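Local coordinates for 2-methyl-aconitate isomerase (Shewanella oneidensis, PDB 5K87), which catalyses the cis-trans isomerisation of 2-methyl-aconitate by base-catalysed proton abstraction during propionate breakdown through the 2-methylcitrate cycle, at residues T73-I78 and G110-A115; F93-I98 and R278-K283; A366-V369 and E374-V377. The protein carries 1 engineered substitution. All coordinates share one frame; numbering follows the deposited sequence. Where two conformers were deposited one is given.

Overall arrangement
Contacts 1 and 2 sit side by side near the centre of the chain, about 13 Å apart centre to centre, because strands 75-81 and 89-96 are antiparallel neighbours. Ser74 OG reaches Val96 O at 2.8 Å and the Thr76 carbonyl meets Gly94 N, so the two contacts share one piece of sheet. Along the chain their segments alternate. Contact 1 joins strand 75-81 to the turn before helix 113-122; contact 2 carries strand 89-96 across to the loop before strand 283-288. Both bring in substrate-binding residues. Contact 3, a hairpin late in the chain, lies about 27 and 28 Å from them, centre to centre, away from the annotated sites.

Contact 1 (T73-I78 and G110-A115); sequences TSETVI and GNLTAA. Engineered in segment 73-78: Glu75 (natural residue Lys).
Apolar packing joins Val77 of strand 75-81 to Leu112, in the turn leading into helix 113-122. Val77 CG2 meets Leu112 CD1 at 3.6 Å, the two side chains running alongside each other with opposite headings. Leu112 reaches the strand with CG anti to its carbonyl carbon (chi1 -70°), and CD1 is the branch that does the touching.

The polar side of the contact is Glu75, an engineered residue where the natural protein has lysine. Its stretched-out side chain brings OE1 to 3.2 Å from Leu112 CD1, and Leu112 CG lies 3.5 Å from the same oxygen. OE1 is buried here with no polar partner in the model. The other oxygen, OE2, lies close to a bound malonate, and the Glu75 side chain also packs against Ser24 and Cys109.

Backbone bonding shapes residues 110-115: Thr113 N donates to Gly110 O over 3.2 Å, closing a type I beta turn. The amides of Gly110 and Asn111 donate to malonate oxygens, while the Asn111 side chain is held by Thr23, Arg384 and Met322. The start of strand 75-81 and the turn before the helix both contribute residues of the substrate site, beside Cys109, the inferred proton donor/acceptor.

Contact 2 (F93-I98 and R278-K283); sequences FGQVSI and RQHTPK
Gln95 lays its CB over one face of the His280 imidazole, 4.0 Å from the ring centroid and 11° off the normal, a CH-pi contact nearly over the ring's centre. With CG anti to the backbone N and a bend at chi2, the chain turns along the ring, so that OE1 comes to 3.8 Å from His280 CE1. The amide and imidazole planes stand 54° apart. No hydrogen bond links these two groups; Gln95 NE2 donates instead to the Ser71 carbonyl.

Phe93, two residues earlier on the same strand, offers its edge: CE2 lies 3.9 Å from His280 NE2, near the plane of the phenyl ring. That ring also packs on Cys109 and Glu75.

At the imidazole's ND1, Lys283 ties the loop to itself. Its NZ bonds His280 ND1 at 3.0 Å, tilted 19° from the ring plane, and makes a weak bond to His280 O. The ND1 bond probably helps fix the imidazole's rotation, and NZ also bonds Ser314 OG. Lys283 and Ser314 both bind substrate, consistent with a second-shell role for His280, set between strand 89-96 and the loop entering strand 283-288, beside the substrate pocket of this PrpF-family isomerase.

Contact 3 (A366-V369 and E374-V377); sequences AQAV and EWTV
The carbonyl oxygen of Val369 takes two hydrogen bonds from a single residue: Thr376 N at 2.9 Å and Thr376 OG1, also at 2.9 Å, approach it from opposite faces of the carbonyl plane. The hydroxyl comes in at the steeper slant, 34° out of that plane. Strands 360-371 and 374-391 form a beta hairpin here, and Val369 with Thr376 is an antiparallel hydrogen-bonded pair. Its return bond, Val369 N to Thr376 O, is 2.8 Å long and close to straight at 162°.

Thr376 can add its hydroxyl because OG1 sits between its backbone N and carbonyl carbon (chi1 65°), turned toward the partner strand. The same oxygen touches Val369 CG2, so a methyl and a hydroxyl meet on the sheet face that carries Val369 and Thr376.

One step along, Ala368 and Val377 make the non-hydrogen-bonded pair. There CA-H...O contacts fill in between the backbones, with Ala368 CA facing Thr376 O and Val377 CA facing Gln367 O. Ala368 CB meets Val377 CG2, while Ala366 CB lies against CG1 of that valine.

Trp375 brings its six-membered ring beside Ala368 and Val369. Ile336 and Pro337, from a loop elsewhere in the chain, pack against this indole, and Ala335 of the same loop reaches Ala368. The hairpin is thereby joined to the loop between helices 324-334 and 340-344. On the strand side, Trp375 CE3 rests 3.7 Å from Ala368 CB, and CZ3 lies 3.6 Å from Ala368 O.

Contact 1 (T73-I78 and G110-A115)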
loop_
_atom_site.group_PDB
_atom_site.type_symbol
_atom_site.label_atom_id
_atom_site.label_comp_id
_atom_site.label_asym_id
_atom_site.label_seq_id
_atom_site.Cartn_x
_atom_site.Cartn_y
_atom_site.Cartn_z
ATOM N N THR A 73 3.641 6.522 0.983
ATOM C CA THR A 73 4.270 5.232 0.706
ATOM C C THR A 73 4.780 5.140 -0.727
ATOM O O THR A 73 4.948 4.035 -1.246
ATOM C CB THR A 73 3.317 4.043 0.958
ATOM O OG1 THR A 73 2.185 4.134 0.085
ATOM C CG2 THR A 73 2.842 4.011 2.398
ATOM N N SER A 74 5.034 6.277 -1.373
ATOM C CA SER A 74 5.593 6.288 -2.723
ATOM C C SER A 74 6.808 7.207 -2.681
ATOM O O SER A 74 6.821 8.295 -3.256
ATOM C CB SER A 74 4.540 6.754 -3.734
ATOM O OG SER A 74 4.966 6.552 -5.083
ATOM N N GLU A 75 7.821 6.744 -1.947
ATOM C CA GLU A 75 8.903 7.583 -1.441
ATOM C C GLU A 75 10.240 6.884 -1.590
ATOM O O GLU A 75 10.363 5.685 -1.293
ATOM C CB GLU A 75 8.674 7.937 0.039
ATOM C CG GLU A 75 7.428 8.781 0.263
ATOM C CD GLU A 75 7.344 9.436 1.627
ATOM O OE1 GLU A 75 8.119 9.108 2.538
ATOM O OE2 GLU A 75 6.479 10.318 1.791
ATOM N N THR A 76 11.241 7.647 -2.023
ATOM C CA THR A 76 12.598 7.147 -2.150
ATOM C C THR A 76 13.591 8.113 -1.532
ATOM O O THR A 76 13.349 9.326 -1.470
ATOM C CB THR A 76 12.971 6.906 -3.622
ATOM O OG1 THR A 76 12.880 8.140 -4.355
ATOM C CG2 THR A 76 12.042 5.854 -4.241
ATOM N N VAL A 77 14.710 7.562 -1.077
ATOM C CA VAL A 77 15.735 8.337 -0.393
ATOM C C VAL A 77 17.103 7.870 -0.867
ATOM O O VAL A 77 17.362 6.662 -0.945
ATOM C CB VAL A 77 15.639 8.136 1.136
ATOM C CG1 VAL A 77 16.813 8.782 1.852
ATOM C CG2 VAL A 77 14.315 8.667 1.675
ATOM N N ILE A 78 17.972 8.822 -1.202
ATOM C CA ILE A 78 19.358 8.514 -1.537
ATOM C C ILE A 78 20.272 9.248 -0.566
ATOM O O ILE A 78 20.183 10.472 -0.424
ATOM C CB ILE A 78 19.695 8.922 -2.983
ATOM C CG1 ILE A 78 18.845 8.118 -3.970
ATOM C CG2 ILE A 78 21.187 8.721 -3.277
ATOM C CD1 ILE A 78 18.909 8.640 -5.391
ATOM N N GLY A 110 9.904 15.050 6.037
ATOM C CA GLY A 110 10.173 15.166 7.456
ATOM C C GLY A 110 10.034 13.863 8.207
ATOM O O GLY A 110 10.827 13.581 9.106
ATOM N N ASN A 111 9.028 13.069 7.863
ATOM C CA ASN A 111 8.824 11.798 8.545
ATOM C C ASN A 111 9.991 10.846 8.368
ATOM O O ASN A 111 10.337 10.105 9.289
ATOM C CB ASN A 111 7.525 11.139 8.110
ATOM C CG ASN A 111 6.348 11.634 8.912
ATOM O OD1 ASN A 111 6.294 11.439 10.130
ATOM N ND2 ASN A 111 5.402 12.294 8.253
ATOM N N LEU A 112 10.601 10.846 7.189
ATOM C CA LEU A 112 11.694 9.920 6.943
ATOM C C LEU A 112 13.019 10.379 7.552
ATOM O O LEU A 112 13.985 9.619 7.548
ATOM C CB LEU A 112 11.854 9.644 5.451
ATOM C CG LEU A 112 10.728 8.817 4.817
ATOM C CD1 LEU A 112 11.096 8.483 3.379
ATOM C CD2 LEU A 112 10.420 7.541 5.604
ATOM N N THR A 113 13.074 11.586 8.115
ATOM C CA THR A 113 14.323 12.092 8.675
ATOM C C THR A 113 14.917 11.186 9.773
ATOM O O THR A 113 16.121 10.961 9.814
ATOM C CB THR A 113 14.152 13.548 9.155
ATOM O OG1 THR A 113 14.019 14.406 8.011
ATOM C CG2 THR A 113 15.344 13.989 9.966
ATOM N N ALA A 114 14.079 10.658 10.659
ATOM C CA ALA A 114 14.576 9.726 11.677
ATOM C C ALA A 114 15.196 8.475 11.042
ATOM O O ALA A 114 16.211 7.953 11.508
ATOM C CB ALA A 114 13.454 9.327 12.626
ATOM N N ALA A 115 14.561 7.980 9.980
ATOM C CA ALA A 115 15.080 6.830 9.257
ATOM C C ALA A 115 16.378 7.165 8.527
ATOM O O ALA A 115 17.259 6.309 8.422
ATOM C CB ALA A 115 14.035 6.275 8.303
#

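Contact 2 (F93-I98 and R278-K283)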
loop_
_atom_site.group_PDB
_atom_site.type_symbol
_atom_site.label_atom_id
_atom_site.label_comp_id
_atom_site.label_asym_id
_atom_site.label_seq_id
_atom_site.Cartn_x
_atom_site.Cartn_y
_atom_site.Cartn_z
ATOM N N PHE A 93 15.560 13.389 -1.071
ATOM C CA PHE A 93 14.247 12.774 -1.041
ATOM C C PHE A 93 13.587 12.890 -2.404
ATOM O O PHE A 93 13.505 13.992 -2.971
ATOM C CB PHE A 93 13.368 13.464 -0.003
ATOM C CG PHE A 93 11.942 13.027 -0.052
ATOM C CD1 PHE A 93 11.607 11.706 0.204
ATOM C CD2 PHE A 93 10.933 13.918 -0.366
ATOM C CE1 PHE A 93 10.289 11.274 0.148
ATOM C CE2 PHE A 93 9.611 13.487 -0.418
ATOM C CZ PHE A 93 9.297 12.164 -0.162
ATOM N N GLY A 94 13.106 11.769 -2.927
ATOM C CA GLY A 94 12.374 11.750 -4.182
ATOM C C GLY A 94 10.936 11.320 -3.973
ATOM O O GLY A 94 10.668 10.185 -3.557
ATOM N N GLN A 95 10.006 12.230 -4.239
ATOM C CA GLN A 95 8.586 11.940 -4.158
ATOM C C GLN A 95 8.178 11.338 -5.496
ATOM O O GLN A 95 8.215 12.021 -6.526
ATOM C CB GLN A 95 7.800 13.227 -3.915
ATOM C CG GLN A 95 6.294 13.009 -3.767
ATOM C CD GLN A 95 5.945 12.339 -2.460
ATOM O OE1 GLN A 95 6.421 12.752 -1.412
ATOM N NE2 GLN A 95 5.127 11.291 -2.513
ATOM N N VAL A 96 7.811 10.062 -5.499
ATOM C CA VAL A 96 7.556 9.355 -6.745
ATOM C C VAL A 96 6.081 9.459 -7.099
ATOM O O VAL A 96 5.223 9.018 -6.347
ATOM C CB VAL A 96 7.990 7.881 -6.647
ATOM C CG1 VAL A 96 7.738 7.175 -7.964
ATOM C CG2 VAL A 96 9.464 7.797 -6.260
ATOM N N SER A 97 5.784 10.069 -8.242
ATOM C CA SER A 97 4.403 10.192 -8.687
ATOM C C SER A 97 3.794 8.809 -8.871
ATOM O O SER A 97 4.461 7.897 -9.350
ATOM C CB SER A 97 4.345 10.942 -10.014
ATOM O OG SER A 97 3.025 10.969 -10.523
ATOM N N ILE A 98 2.532 8.656 -8.493
ATOM C CA ILE A 98 1.847 7.392 -8.726
ATOM C C ILE A 98 1.430 7.261 -10.187
ATOM O O ILE A 98 1.556 6.189 -10.784
ATOM C CB ILE A 98 0.631 7.254 -7.801
ATOM C CG1 ILE A 98 1.095 7.191 -6.343
ATOM C CG2 ILE A 98 -0.192 6.024 -8.158
ATOM C CD1 ILE A 98 -0.016 7.389 -5.321
ATOM N N ARG A 278 3.678 20.911 -10.970
ATOM C CA ARG A 278 4.337 21.171 -9.692
ATOM C C ARG A 278 3.371 20.805 -8.562
ATOM O O ARG A 278 2.763 21.678 -7.943
ATOM C CB ARG A 278 4.728 22.649 -9.612
ATOM C CG ARG A 278 5.623 23.023 -8.440
ATOM C CD ARG A 278 5.606 24.527 -8.190
ATOM N NE ARG A 278 6.493 24.911 -7.097
ATOM C CZ ARG A 278 7.689 25.465 -7.269
ATOM N NH1 ARG A 278 8.437 25.776 -6.220
ATOM N NH2 ARG A 278 8.132 25.714 -8.493
ATOM N N GLN A 279 3.241 19.510 -8.302
ATOM C CA GLN A 279 2.234 19.001 -7.373
ATOM C C GLN A 279 2.704 18.928 -5.924
ATOM O O GLN A 279 1.900 18.956 -5.000
ATOM C CB GLN A 279 1.761 17.614 -7.816
ATOM C CG GLN A 279 0.872 17.624 -9.054
ATOM C CD GLN A 279 -0.515 18.173 -8.779
ATOM O OE1 GLN A 279 -1.266 17.625 -7.966
ATOM N NE2 GLN A 279 -0.862 19.264 -9.451
ATOM N N HIS A 280 4.010 18.820 -5.733
ATOM C CA HIS A 280 4.588 18.512 -4.426
ATOM C C HIS A 280 4.710 19.744 -3.546
ATOM O O HIS A 280 4.524 19.673 -2.338
ATOM C CB HIS A 280 5.944 17.857 -4.691
ATOM C CG HIS A 280 6.678 17.366 -3.483
ATOM N ND1 HIS A 280 6.068 16.877 -2.343
ATOM C CD2 HIS A 280 8.009 17.225 -3.283
ATOM C CE1 HIS A 280 6.996 16.493 -1.483
ATOM N NE2 HIS A 280 8.183 16.692 -2.033
ATOM N N THR A 281 5.000 20.881 -4.153
ATOM C CA THR A 281 5.090 22.128 -3.412
ATOM C C THR A 281 4.364 23.215 -4.199
ATOM O O THR A 281 4.353 23.180 -5.431
ATOM C CB THR A 281 6.570 22.529 -3.176
ATOM O OG1 THR A 281 7.264 22.564 -4.430
ATOM C CG2 THR A 281 7.272 21.533 -2.275
ATOM N N PRO A 282 3.712 24.159 -3.509
ATOM C CA PRO A 282 3.518 24.213 -2.058
ATOM C C PRO A 282 2.469 23.206 -1.611
ATOM O O PRO A 282 1.710 22.678 -2.433
ATOM C CB PRO A 282 2.975 25.626 -1.844
ATOM C CG PRO A 282 2.194 25.902 -3.109
ATOM C CD PRO A 282 3.039 25.279 -4.192
ATOM N N LYS A 283 2.429 22.950 -0.310
ATOM C CA LYS A 283 1.342 22.193 0.293
ATOM C C LYS A 283 0.195 23.135 0.642
ATOM O O LYS A 283 0.395 24.351 0.797
ATOM C CB LYS A 283 1.844 21.506 1.566
ATOM C CG LYS A 283 3.029 20.571 1.331
ATOM C CD LYS A 283 2.688 19.409 0.403
ATOM C CE LYS A 283 3.837 18.410 0.300
ATOM N NZ LYS A 283 3.546 17.352 -0.725
#

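Contact 3 (A366-V369 and E374-V377)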
loop_
_atom_site.group_PDB
_atom_site.type_symbol
_atom_site.label_atom_id
_atom_site.label_comp_id
_atom_site.label_asym_id
_atom_site.label_seq_id
_atom_site.Cartn_x
_atom_site.Cartn_y
_atom_site.Cartn_z
ATOM N N ALA A 366 8.804 25.344 18.112
ATOM C CA ALA A 366 9.586 26.230 17.256
ATOM C C ALA A 366 10.025 27.440 18.052
ATOM O O ALA A 366 9.208 28.108 18.694
ATOM C CB ALA A 366 8.797 26.658 16.041
ATOM N N GLN A 367 11.324 27.709 18.001
ATOM C CA GLN A 367 11.941 28.766 18.792
ATOM C C GLN A 367 12.056 30.059 17.985
ATOM O O GLN A 367 12.970 30.209 17.169
ATOM C CB GLN A 367 13.316 28.300 19.264
ATOM C CG GLN A 367 14.063 29.282 20.146
ATOM C CD GLN A 367 15.450 28.784 20.509
ATOM O OE1 GLN A 367 15.854 27.687 20.117
ATOM N NE2 GLN A 367 16.189 29.592 21.265
ATOM N N ALA A 368 11.111 30.973 18.203
ATOM C CA ALA A 368 11.101 32.267 17.522
ATOM C C ALA A 368 11.627 33.362 18.433
ATOM O O ALA A 368 11.147 33.533 19.554
ATOM C CB ALA A 368 9.705 32.619 17.052
ATOM N N VAL A 369 12.620 34.095 17.944
ATOM C CA VAL A 369 13.201 35.191 18.704
ATOM C C VAL A 369 13.295 36.411 17.802
ATOM O O VAL A 369 13.522 36.301 16.598
ATOM C CB VAL A 369 14.600 34.835 19.286
ATOM C CG1 VAL A 369 14.582 33.465 19.946
ATOM C CG2 VAL A 369 15.681 34.898 18.228
ATOM N N GLU A 374 12.607 41.946 13.935
ATOM C CA GLU A 374 12.040 40.979 12.999
ATOM C C GLU A 374 12.182 39.570 13.564
ATOM O O GLU A 374 13.127 39.273 14.298
ATOM C CB GLU A 374 12.732 41.059 11.633
ATOM C CG GLU A 374 12.614 42.411 10.947
ATOM C CD GLU A 374 11.194 42.725 10.520
ATOM O OE1 GLU A 374 10.425 41.776 10.257
ATOM O OE2 GLU A 374 10.844 43.922 10.452
ATOM N N TRP A 375 11.241 38.703 13.216
ATOM C CA TRP A 375 11.275 37.332 13.702
ATOM C C TRP A 375 12.335 36.486 13.030
ATOM O O TRP A 375 12.506 36.528 11.811
ATOM C CB TRP A 375 9.925 36.662 13.498
ATOM C CG TRP A 375 8.902 37.138 14.432
ATOM C CD1 TRP A 375 7.779 37.842 14.125
ATOM C CD2 TRP A 375 8.894 36.962 15.851
ATOM N NE1 TRP A 375 7.066 38.108 15.263
ATOM C CE2 TRP A 375 7.730 37.584 16.338
ATOM C CE3 TRP A 375 9.760 36.342 16.757
ATOM C CZ2 TRP A 375 7.404 37.599 17.688
ATOM C CZ3 TRP A 375 9.438 36.357 18.097
ATOM C CH2 TRP A 375 8.268 36.986 18.553
ATOM N N THR A 376 13.041 35.714 13.843
ATOM C CA THR A 376 13.887 34.647 13.346
ATOM C C THR A 376 13.458 33.370 14.051
ATOM O O THR A 376 13.075 33.391 15.226
ATOM C CB THR A 376 15.363 34.901 13.651
ATOM O OG1 THR A 376 15.561 34.875 15.067
ATOM C CG2 THR A 376 15.802 36.251 13.100
ATOM N N VAL A 377 13.500 32.255 13.331
ATOM C CA VAL A 377 13.217 30.966 13.941
ATOM C C VAL A 377 14.473 30.114 13.932
ATOM O O VAL A 377 14.979 29.723 12.881
ATOM C CB VAL A 377 12.050 30.236 13.263
ATOM C CG1 VAL A 377 11.847 28.871 13.901
ATOM C CG2 VAL A 377 10.783 31.067 13.385
#